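Local coordinates for protein histone-lysine N-methyltransferase SETMAR (Homo sapiens, PDB 3BO5) that dimethylates a lysine of histone H3, using S-adenosyl-L-methionine, through its SET domain and, fused to a mariner transposase, takes part in DNA double-strand break repair, at residues A[102-107]-A[118-123]; A[124-129]-A[148-153]; A[181-186]-A[219-224]. The protein carries 2 engineered substitutions. All blocks are in the same frame, centred on the assembly; numbering follows the deposited sequence.

Contact 1. Residues A[102-107]-A[118-123]; sequences VFECNV and RVVQKG. With ZN (zinc ion), chain B; ZN (zinc ion), chain C.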
loop_
_atom_site.group_PDB
_atom_site.type_symbol
_atom_site.label_atom_id
_atom_site.label_comp_id
_atom_site.label_asym_id
_atom_site.label_seq_id
_atom_site.Cartn_x
_atom_site.Cartn_y
_atom_site.Cartn_z
ATOM N N VAL A 102 0.206 -0.894 -14.210
ATOM C CA VAL A 102 0.446 0.520 -14.044
ATOM C C VAL A 102 1.935 0.799 -13.881
ATOM O O VAL A 102 2.611 0.249 -12.948
ATOM C CB VAL A 102 -0.245 1.111 -12.780
ATOM C CG1 VAL A 102 0.108 2.575 -12.565
ATOM C CG2 VAL A 102 -1.807 0.938 -12.863
ATOM N N PHE A 103 2.433 1.639 -14.809
ATOM C CA PHE A 103 3.806 2.131 -14.694
ATOM C C PHE A 103 3.772 3.626 -14.566
ATOM O O PHE A 103 3.153 4.265 -15.362
ATOM C CB PHE A 103 4.587 1.753 -15.961
ATOM C CG PHE A 103 4.859 0.305 -16.037
ATOM C CD1 PHE A 103 6.088 -0.201 -15.573
ATOM C CD2 PHE A 103 3.901 -0.558 -16.590
ATOM C CE1 PHE A 103 6.357 -1.584 -15.629
ATOM C CE2 PHE A 103 4.171 -1.961 -16.658
ATOM C CZ PHE A 103 5.377 -2.432 -16.190
ATOM N N GLU A 104 4.406 4.155 -13.541
ATOM C CA GLU A 104 4.676 5.626 -13.473
ATOM C C GLU A 104 5.956 5.973 -14.225
ATOM O O GLU A 104 6.878 5.144 -14.363
ATOM C CB GLU A 104 4.798 6.102 -12.007
ATOM C CG GLU A 104 3.458 5.994 -11.327
ATOM C CD GLU A 104 3.353 6.840 -10.044
ATOM O OE1 GLU A 104 4.339 7.507 -9.609
ATOM O OE2 GLU A 104 2.235 6.724 -9.488
ATOM N N CYS A 105 6.054 7.256 -14.637
ATOM C CA CYS A 105 7.352 7.745 -15.108
ATOM C C CYS A 105 8.308 7.702 -13.910
ATOM O O CYS A 105 7.889 7.766 -12.764
ATOM C CB CYS A 105 7.185 9.109 -15.725
ATOM S SG CYS A 105 6.358 9.003 -17.248
ATOM N N ASN A 106 9.591 7.421 -14.208
ATOM C CA ASN A 106 10.547 7.119 -13.178
ATOM C C ASN A 106 11.763 8.018 -13.217
ATOM O O ASN A 106 11.758 9.039 -13.856
ATOM C CB ASN A 106 10.884 5.634 -13.170
ATOM C CG ASN A 106 11.687 5.203 -14.376
ATOM O OD1 ASN A 106 12.341 6.007 -15.016
ATOM N ND2 ASN A 106 11.705 3.881 -14.646
ATOM N N VAL A 107 12.800 7.630 -12.472
ATOM C CA VAL A 107 13.941 8.552 -12.349
ATOM C C VAL A 107 14.659 8.728 -13.716
ATOM O O VAL A 107 15.398 9.708 -13.919
ATOM C CB VAL A 107 14.889 8.027 -11.254
ATOM C CG1 VAL A 107 15.545 6.721 -11.666
ATOM C CG2 VAL A 107 15.908 9.118 -10.826
ATOM N N ARG A 118 3.335 10.879 -12.642
ATOM C CA ARG A 118 4.142 10.742 -11.393
ATOM C C ARG A 118 3.199 11.088 -10.273
ATOM O O ARG A 118 2.807 12.263 -10.141
ATOM C CB ARG A 118 5.345 11.705 -11.400
ATOM C CG ARG A 118 6.259 11.496 -12.598
ATOM C CD ARG A 118 7.280 12.571 -12.597
ATOM N NE ARG A 118 8.284 12.475 -13.686
ATOM C CZ ARG A 118 9.357 11.717 -13.670
ATOM N NH1 ARG A 118 9.555 10.841 -12.703
ATOM N NH2 ARG A 118 10.231 11.812 -14.711
ATOM N N VAL A 119 2.793 10.084 -9.512
ATOM C CA VAL A 119 1.785 10.272 -8.433
ATOM C C VAL A 119 2.252 9.495 -7.220
ATOM O O VAL A 119 2.621 10.141 -6.235
ATOM C CB VAL A 119 0.368 9.895 -8.842
ATOM C CG1 VAL A 119 -0.575 9.792 -7.656
ATOM C CG2 VAL A 119 -0.128 10.901 -9.852
ATOM N N VAL A 120 2.291 8.158 -7.250
ATOM C CA VAL A 120 2.717 7.427 -6.019
ATOM C C VAL A 120 4.089 7.904 -5.556
ATOM O O VAL A 120 4.388 8.092 -4.358
ATOM C CB VAL A 120 2.734 5.965 -6.338
ATOM C CG1 VAL A 120 3.338 5.109 -5.195
ATOM C CG2 VAL A 120 1.287 5.514 -6.669
ATOM N N GLN A 121 4.938 8.158 -6.549
ATOM C CA GLN A 121 6.291 8.608 -6.234
ATOM C C GLN A 121 6.418 9.887 -5.430
ATOM O O GLN A 121 7.480 10.091 -4.799
ATOM C CB GLN A 121 7.105 8.718 -7.544
ATOM C CG GLN A 121 6.734 9.829 -8.436
ATOM C CD GLN A 121 7.332 9.602 -9.785
ATOM O OE1 GLN A 121 8.285 10.290 -10.158
ATOM N NE2 GLN A 121 6.767 8.657 -10.549
ATOM N N LYS A 122 5.404 10.762 -5.529
ATOM C CA LYS A 122 5.369 12.044 -4.837
ATOM C C LYS A 122 5.167 11.906 -3.327
ATOM O O LYS A 122 5.353 12.868 -2.613
ATOM C CB LYS A 122 4.249 12.921 -5.417
ATOM C CG LYS A 122 4.505 13.395 -6.852
ATOM C CD LYS A 122 5.961 13.815 -7.032
ATOM C CE LYS A 122 6.076 14.680 -8.277
ATOM N NZ LYS A 122 7.411 14.582 -8.974
ATOM N N GLY A 123 4.707 10.747 -2.878
ATOM C CA GLY A 123 4.558 10.510 -1.427
ATOM C C GLY A 123 3.256 10.995 -0.838
ATOM O O GLY A 123 2.266 11.255 -1.590
HETATM ZN ZN ZN B . 7.973 7.787 -18.447
HETATM ZN ZN ZN C . 6.322 11.297 -17.816
#
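Glu104 sets its buried carboxylate against the backbone amides of Val119, Val120 and Gln121, at the start of the 3-10 turn 120-122, an example of one side chain organising a loop through its backbone. Val120 N donates to the syn lone pair of Glu104 OE2 at 2.7 Å. Glu104 OE1 is gripped by three donors: Val119 N, which comes from above the carboxylate plane (58° out of it), Gln121 N on the syn side, and Gln121 NE2 at 2.8 Å on the anti lone pair. The last bond is nearly straight (167°), with the carboxylate and amide planes almost coplanar. The CG2 methyl of Val120 closes over Glu104 OE2, making this the tightly packed end. Replacing Glu104 by an alanine would probably leave the amides of Val119 and Val120 without their acceptor and free the Gln121 amide to turn. Both segments belong to the pre-SET domain, whose cysteines hold a triangular cluster of three zinc ions; Cys105 SG bridges two of them, 2.4 Å from each zinc ion, and Cys62, Cys69, Cys76, Cys109, Cys111 and Cys115 are among the other ligands. The Gln121 amide links the carboxylate to this zinc-binding loop, because Gln121 NE2 also donates to Cys105 O at 2.6 Å while Gln121 OE1 accepts from Arg118 NH1. The extended Arg118 chain lays one guanidinium face over Cys105 CB, and NH1 and NH2 converge end-on on Asn106 O, at 3.1 Å for Arg118 NH1, from one face of the Asn106 carbonyl plane. The contact thins out past Gln121, which is partly exposed although its amide is held, toward the exposed Lys122.

Contact 2. Residues A[124-129]-A[148-153]; sequences LQFHFQ and KGRFVC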
loop_
_atom_site.group_PDB
_atom_site.type_symbol
_atom_site.label_atom_id
_atom_site.label_comp_id
_atom_site.label_asym_id
_atom_site.label_seq_id
_atom_site.Cartn_x
_atom_site.Cartn_y
_atom_site.Cartn_z
ATOM N N LEU A 124 3.254 11.098 0.484
ATOM C CA LEU A 124 1.990 11.397 1.214
ATOM C C LEU A 124 1.562 12.795 0.928
ATOM O O LEU A 124 2.400 13.712 0.902
ATOM C CB LEU A 124 2.162 11.264 2.747
ATOM C CG LEU A 124 2.642 9.898 3.198
ATOM C CD1 LEU A 124 2.398 9.817 4.681
ATOM C CD2 LEU A 124 1.914 8.718 2.498
ATOM N N GLN A 125 0.252 12.971 0.799
ATOM C CA GLN A 125 -0.304 14.325 0.507
ATOM C C GLN A 125 -1.352 14.745 1.499
ATOM O O GLN A 125 -1.954 15.846 1.349
ATOM C CB GLN A 125 -0.883 14.354 -0.887
ATOM C CG GLN A 125 0.160 13.954 -1.961
ATOM C CD GLN A 125 1.276 14.952 -2.060
ATOM O OE1 GLN A 125 1.012 16.148 -1.938
ATOM N NE2 GLN A 125 2.460 14.518 -2.478
ATOM N N PHE A 126 -1.607 13.881 2.477
ATOM C CA PHE A 126 -2.598 14.179 3.542
ATOM C C PHE A 126 -2.004 13.916 4.898
ATOM O O PHE A 126 -1.049 13.162 5.010
ATOM C CB PHE A 126 -3.842 13.316 3.350
ATOM C CG PHE A 126 -4.482 13.484 1.991
ATOM C CD1 PHE A 126 -5.295 14.627 1.767
ATOM C CD2 PHE A 126 -4.246 12.580 0.958
ATOM C CE1 PHE A 126 -5.875 14.830 0.493
ATOM C CE2 PHE A 126 -4.797 12.718 -0.277
ATOM C CZ PHE A 126 -5.610 13.871 -0.550
ATOM N N HIS A 127 -2.616 14.519 5.926
ATOM C CA HIS A 127 -2.208 14.298 7.289
ATOM C C HIS A 127 -3.015 13.130 7.850
ATOM O O HIS A 127 -4.247 13.238 7.980
ATOM C CB HIS A 127 -2.485 15.575 8.083
ATOM C CG HIS A 127 -1.588 16.699 7.700
ATOM N ND1 HIS A 127 -1.840 17.509 6.618
ATOM C CD2 HIS A 127 -0.428 17.132 8.250
ATOM C CE1 HIS A 127 -0.873 18.410 6.520
ATOM N NE2 HIS A 127 -0.003 18.199 7.482
ATOM N N PHE A 128 -2.283 12.094 8.213
ATOM C CA PHE A 128 -2.880 10.928 8.822
ATOM C C PHE A 128 -2.582 10.863 10.265
ATOM O O PHE A 128 -1.761 11.638 10.758
ATOM C CB PHE A 128 -2.296 9.678 8.161
ATOM C CG PHE A 128 -2.480 9.695 6.674
ATOM C CD1 PHE A 128 -3.730 9.731 6.102
ATOM C CD2 PHE A 128 -1.371 9.586 5.827
ATOM C CE1 PHE A 128 -3.923 9.768 4.710
ATOM C CE2 PHE A 128 -1.562 9.614 4.424
ATOM C CZ PHE A 128 -2.834 9.712 3.865
ATOM N N GLN A 129 -3.231 9.935 10.971
ATOM C CA GLN A 129 -3.025 9.779 12.413
ATOM C C GLN A 129 -3.184 8.316 12.741
ATOM O O GLN A 129 -4.170 7.689 12.276
ATOM C CB GLN A 129 -4.051 10.636 13.152
ATOM C CG GLN A 129 -3.892 10.685 14.618
ATOM C CD GLN A 129 -5.111 11.291 15.289
ATOM O OE1 GLN A 129 -6.148 10.662 15.392
ATOM N NE2 GLN A 129 -5.006 12.560 15.685
ATOM N N LYS A 148 -12.088 10.979 -3.705
ATOM C CA LYS A 148 -12.077 9.698 -4.403
ATOM C C LYS A 148 -10.999 9.672 -5.452
ATOM O O LYS A 148 -10.879 10.579 -6.255
ATOM C CB LYS A 148 -13.397 9.525 -5.108
ATOM C CG LYS A 148 -13.537 8.230 -5.863
ATOM C CD LYS A 148 -14.967 8.023 -6.389
ATOM C CE LYS A 148 -15.023 6.730 -7.152
ATOM N NZ LYS A 148 -16.421 6.332 -7.495
ATOM N N GLY A 149 -10.211 8.602 -5.433
ATOM C CA GLY A 149 -9.196 8.407 -6.424
ATOM C C GLY A 149 -7.824 8.869 -6.029
ATOM O O GLY A 149 -6.851 8.486 -6.664
ATOM N N ARG A 150 -7.717 9.681 -5.000
ATOM C CA ARG A 150 -6.434 10.239 -4.598
ATOM C C ARG A 150 -5.536 9.182 -3.942
ATOM O O ARG A 150 -6.014 8.251 -3.257
ATOM C CB ARG A 150 -6.641 11.402 -3.634
ATOM C CG ARG A 150 -7.092 12.663 -4.421
ATOM C CD ARG A 150 -6.005 13.287 -5.348
ATOM N NE ARG A 150 -4.866 13.759 -4.579
ATOM C CZ ARG A 150 -4.828 14.834 -3.789
ATOM N NH1 ARG A 150 -5.861 15.670 -3.802
ATOM N NH2 ARG A 150 -3.751 15.093 -3.037
ATOM N N PHE A 151 -4.223 9.284 -4.200
ATOM C CA PHE A 151 -3.271 8.370 -3.576
ATOM C C PHE A 151 -3.232 8.667 -2.113
ATOM O O PHE A 151 -3.081 9.819 -1.686
ATOM C CB PHE A 151 -1.859 8.634 -4.184
ATOM C CG PHE A 151 -0.762 7.896 -3.461
ATOM C CD1 PHE A 151 -0.749 6.479 -3.518
ATOM C CD2 PHE A 151 0.207 8.591 -2.743
ATOM C CE1 PHE A 151 0.308 5.733 -2.804
ATOM C CE2 PHE A 151 1.202 7.878 -2.030
ATOM C CZ PHE A 151 1.264 6.454 -2.089
ATOM N N VAL A 152 -3.274 7.602 -1.344
ATOM C CA VAL A 152 -3.295 7.721 0.100
ATOM C C VAL A 152 -1.936 7.342 0.717
ATOM O O VAL A 152 -1.242 8.163 1.284
ATOM C CB VAL A 152 -4.434 6.885 0.675
ATOM C CG1 VAL A 152 -4.398 6.863 2.202
ATOM C CG2 VAL A 152 -5.762 7.600 0.261
ATOM N N CYS A 153 -1.547 6.083 0.520
ATOM C CA CYS A 153 -0.218 5.693 1.001
ATOM C C CYS A 153 0.173 4.363 0.377
ATOM O O CYS A 153 -0.666 3.662 -0.157
ATOM C CB CYS A 153 -0.148 5.611 2.544
ATOM S SG CYS A 153 -1.194 4.300 3.216
HETATM O O HOH W 1 -1.420 10.721 0.459
HETATM O O HOH W 2 -3.490 16.983 -0.839
#
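Bends at chi2 and chi3 of Arg150 (-69° and -63°) fold its chain back over Phe126, whose own CG sits beside the backbone N and carries the ring to meet it. CZ of Phe126 lies beneath one face of the guanidinium, offset toward the rim and 3.3 Å from Arg150 NH2, with the ring and guanidinium planes 35° apart. Phe151 O meets the edge of the same ring near its plane, at 3.7 Å from Phe126 CE2. Deeper in, Phe128 CZ rests against Val152 CG1 at 3.7 Å, and the CD2 methyl of Leu124 reaches Cys153 CB. These groups join the segment leading into strand 128-132 to the beginning of strand 151-160, two strands of separate sheets in the SET domain. Val152 and Cys153 form a classic beta bulge opposite Leu233, and Leu245 of strand 244-247 also packs on both Phe128 and Val152. No direct hydrogen bond crosses between the segments, so water supplies the polar links. One molecule accepts from Gln125 N at 2.8 Å and donates to both Phe151 O and Val152 O, the latter at 2.7 Å. A second accepts from Arg150 NH2 and donates to Gln125 O, lying at the guanidinium edge in its plane. The chemistry implies that water satisfies backbone polar groups set among apolar side chains, while the partly exposed Arg150 is bridged at its edge.

Contact 3. Residues A[181-186]-A[219-224]; sequences IAIREH and MIPVRI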
loop_
_atom_site.group_PDB
_atom_site.type_symbol
_atom_site.label_atom_id
_atom_site.label_comp_id
_atom_site.label_asym_id
_atom_site.label_seq_id
_atom_site.Cartn_x
_atom_site.Cartn_y
_atom_site.Cartn_z
ATOM N N ILE A 181 2.018 -9.453 3.273
ATOM C CA ILE A 181 1.053 -9.537 2.190
ATOM C C ILE A 181 1.739 -10.182 0.988
ATOM O O ILE A 181 2.963 -9.990 0.731
ATOM C CB ILE A 181 0.503 -8.099 1.774
ATOM C CG1 ILE A 181 -0.677 -8.247 0.852
ATOM C CG2 ILE A 181 1.625 -7.231 1.166
ATOM C CD1 ILE A 181 -1.420 -6.877 0.598
ATOM N N ALA A 182 0.953 -10.974 0.267
ATOM C CA ALA A 182 1.425 -11.660 -0.936
ATOM C C ALA A 182 0.720 -11.121 -2.162
ATOM O O ALA A 182 -0.508 -11.110 -2.250
ATOM C CB ALA A 182 1.192 -13.192 -0.839
ATOM N N ILE A 183 1.497 -10.640 -3.116
ATOM C CA ILE A 183 0.962 -10.052 -4.328
ATOM C C ILE A 183 1.336 -11.016 -5.462
ATOM O O ILE A 183 2.486 -11.316 -5.676
ATOM C CB ILE A 183 1.583 -8.674 -4.633
ATOM C CG1 ILE A 183 1.493 -7.757 -3.434
ATOM C CG2 ILE A 183 0.948 -8.031 -5.932
ATOM C CD1 ILE A 183 0.053 -7.601 -2.944
ATOM N N ARG A 184 0.358 -11.495 -6.193
ATOM C CA ARG A 184 0.669 -12.352 -7.346
ATOM C C ARG A 184 0.044 -11.730 -8.566
ATOM O O ARG A 184 -1.151 -11.473 -8.571
ATOM C CB ARG A 184 0.174 -13.802 -7.119
ATOM C CG ARG A 184 0.868 -14.417 -5.891
ATOM C CD ARG A 184 0.611 -15.910 -5.789
ATOM N NE ARG A 184 1.470 -16.486 -4.743
ATOM C CZ ARG A 184 1.185 -16.479 -3.436
ATOM N NH1 ARG A 184 2.031 -17.062 -2.578
ATOM N NH2 ARG A 184 0.064 -15.906 -2.985
ATOM N N GLU A 185 0.848 -11.466 -9.594
ATOM C CA GLU A 185 0.360 -10.853 -10.759
ATOM C C GLU A 185 0.574 -11.834 -11.935
ATOM O O GLU A 185 1.693 -12.296 -12.161
ATOM C CB GLU A 185 1.127 -9.573 -11.009
ATOM C CG GLU A 185 0.908 -8.527 -9.889
ATOM C CD GLU A 185 1.883 -7.396 -9.997
ATOM O OE1 GLU A 185 2.934 -7.469 -9.384
ATOM O OE2 GLU A 185 1.606 -6.425 -10.747
ATOM N N HIS A 186 -0.495 -12.125 -12.662
ATOM C CA HIS A 186 -0.415 -13.119 -13.762
ATOM C C HIS A 186 -0.287 -12.441 -15.092
ATOM O O HIS A 186 -0.918 -11.401 -15.286
ATOM C CB HIS A 186 -1.658 -14.017 -13.757
ATOM C CG HIS A 186 -1.709 -14.962 -12.598
ATOM N ND1 HIS A 186 -1.961 -14.542 -11.310
ATOM C CD2 HIS A 186 -1.546 -16.306 -12.533
ATOM C CE1 HIS A 186 -1.922 -15.582 -10.494
ATOM N NE2 HIS A 186 -1.688 -16.666 -11.215
ATOM N N MET A 219 -5.948 -1.227 -3.332
ATOM C CA MET A 219 -4.523 -1.384 -3.539
ATOM C C MET A 219 -4.220 -1.747 -5.010
ATOM O O MET A 219 -4.829 -2.673 -5.569
ATOM C CB MET A 219 -4.032 -2.548 -2.677
ATOM C CG MET A 219 -2.461 -2.637 -2.758
ATOM S SD MET A 219 -1.936 -4.031 -1.744
ATOM C CE MET A 219 -1.946 -3.250 -0.115
ATOM N N ILE A 220 -3.314 -0.988 -5.632
ATOM C CA ILE A 220 -2.911 -1.205 -6.991
ATOM C C ILE A 220 -1.400 -1.404 -7.020
ATOM O O ILE A 220 -0.696 -0.578 -6.469
ATOM C CB ILE A 220 -3.196 0.125 -7.805
ATOM C CG1 ILE A 220 -4.692 0.418 -7.812
ATOM C CG2 ILE A 220 -2.804 -0.036 -9.272
ATOM C CD1 ILE A 220 -5.495 -0.756 -8.184
ATOM N N PRO A 221 -0.895 -2.498 -7.665
ATOM C CA PRO A 221 0.592 -2.573 -7.839
ATOM C C PRO A 221 1.026 -1.514 -8.830
ATOM O O PRO A 221 0.481 -1.426 -9.935
ATOM C CB PRO A 221 0.809 -3.997 -8.419
ATOM C CG PRO A 221 -0.518 -4.752 -8.196
ATOM C CD PRO A 221 -1.599 -3.677 -8.189
ATOM N N VAL A 222 1.939 -0.640 -8.393
ATOM C CA VAL A 222 2.390 0.435 -9.254
ATOM C C VAL A 222 3.908 0.304 -9.403
ATOM O O VAL A 222 4.628 0.343 -8.404
ATOM C CB VAL A 222 2.020 1.804 -8.659
ATOM C CG1 VAL A 222 2.673 2.901 -9.515
ATOM C CG2 VAL A 222 0.483 1.980 -8.646
ATOM N N ARG A 223 4.361 0.144 -10.664
ATOM C CA ARG A 223 5.817 0.126 -10.887
ATOM C C ARG A 223 6.372 1.471 -11.227
ATOM O O ARG A 223 5.758 2.213 -11.977
ATOM C CB ARG A 223 6.191 -0.940 -11.944
ATOM C CG ARG A 223 6.034 -2.354 -11.392
ATOM C CD ARG A 223 6.148 -3.435 -12.428
ATOM N NE ARG A 223 6.167 -4.721 -11.720
ATOM C CZ ARG A 223 5.077 -5.358 -11.283
ATOM N NH1 ARG A 223 3.857 -4.831 -11.441
ATOM N NH2 ARG A 223 5.219 -6.544 -10.675
ATOM N N ILE A 224 7.554 1.778 -10.701
ATOM C CA ILE A 224 8.190 3.068 -10.914
ATOM C C ILE A 224 9.615 2.768 -11.415
ATOM O O ILE A 224 9.814 2.570 -12.599
ATOM C CB ILE A 224 8.186 3.941 -9.687
ATOM C CG1 ILE A 224 6.714 4.005 -9.138
ATOM C CG2 ILE A 224 8.747 5.371 -10.011
ATOM C CD1 ILE A 224 6.471 4.978 -7.990
#
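Strand 181-185 crosses strand 219-223 at -67°, their axes 9.6 Å apart at closest, so the two meet through side chains and not through backbone hydrogen bonds. Both belong to the SET domain, a fold of small, curled beta-sheets, and here they pack within one mixed sheet that branches or curls: 181-185 pairs with strands 193-199 and 260-266, while 217-223 pairs with 102-103 and 230-235. Ile181, Ile183 and Glu185, every second residue, point toward the other strand. At one end Ile181 and Met219 reach toward each other tip to tip, CD1 of Ile181 lying 3.7 Å from Met219 SD; an extended Met219 chain, with CG anti to the backbone N, carries the sulfur there before the bend at chi3. Leu231 of strand 230-235 touches both isoleucines. In the middle Ile183 CG2 faces Pro221 CG at 4.2 Å, a looser apolar contact. Next along, the Glu185 carboxylate slides past the proline ring, with Glu185 OE2 3.5 Å from Pro221 CB. Arg223, whose NE is bonded to Met227 O, comes from the opposite direction to close the far end with a two-pronged salt bridge. Arg223 NH2 meets Glu185 OE1 on its syn side but 33° out of the carboxylate plane, at 2.8 Å, whereas Arg223 NH1 reaches the syn lone pair of Glu185 OE2, also at 2.8 Å and nearly straight (170°).

Overall arrangement
The three contacts run in series along the chain and all reach the same mixed sheet. Contact 1 joins contact 3 through backbone pairing, with Glu104 N 2.8 Å from Arg223 O and Val102 O 2.9 Å from Arg223 N, which brings the zinc-bearing pre-SET domain onto strand 217-223 of the SET domain. It touches contact 2 through Phe151, whose CD1 lies 3.9 Å from Val120 CG2. Contacts 2 and 3 do not touch; their nearest atoms are about 7 Å apart. Neither forms the cofactor pocket: bound S-adenosyl-L-homocysteine lies about 12 Å from the side chain of Cys153 and about 10 Å from that of Ile181.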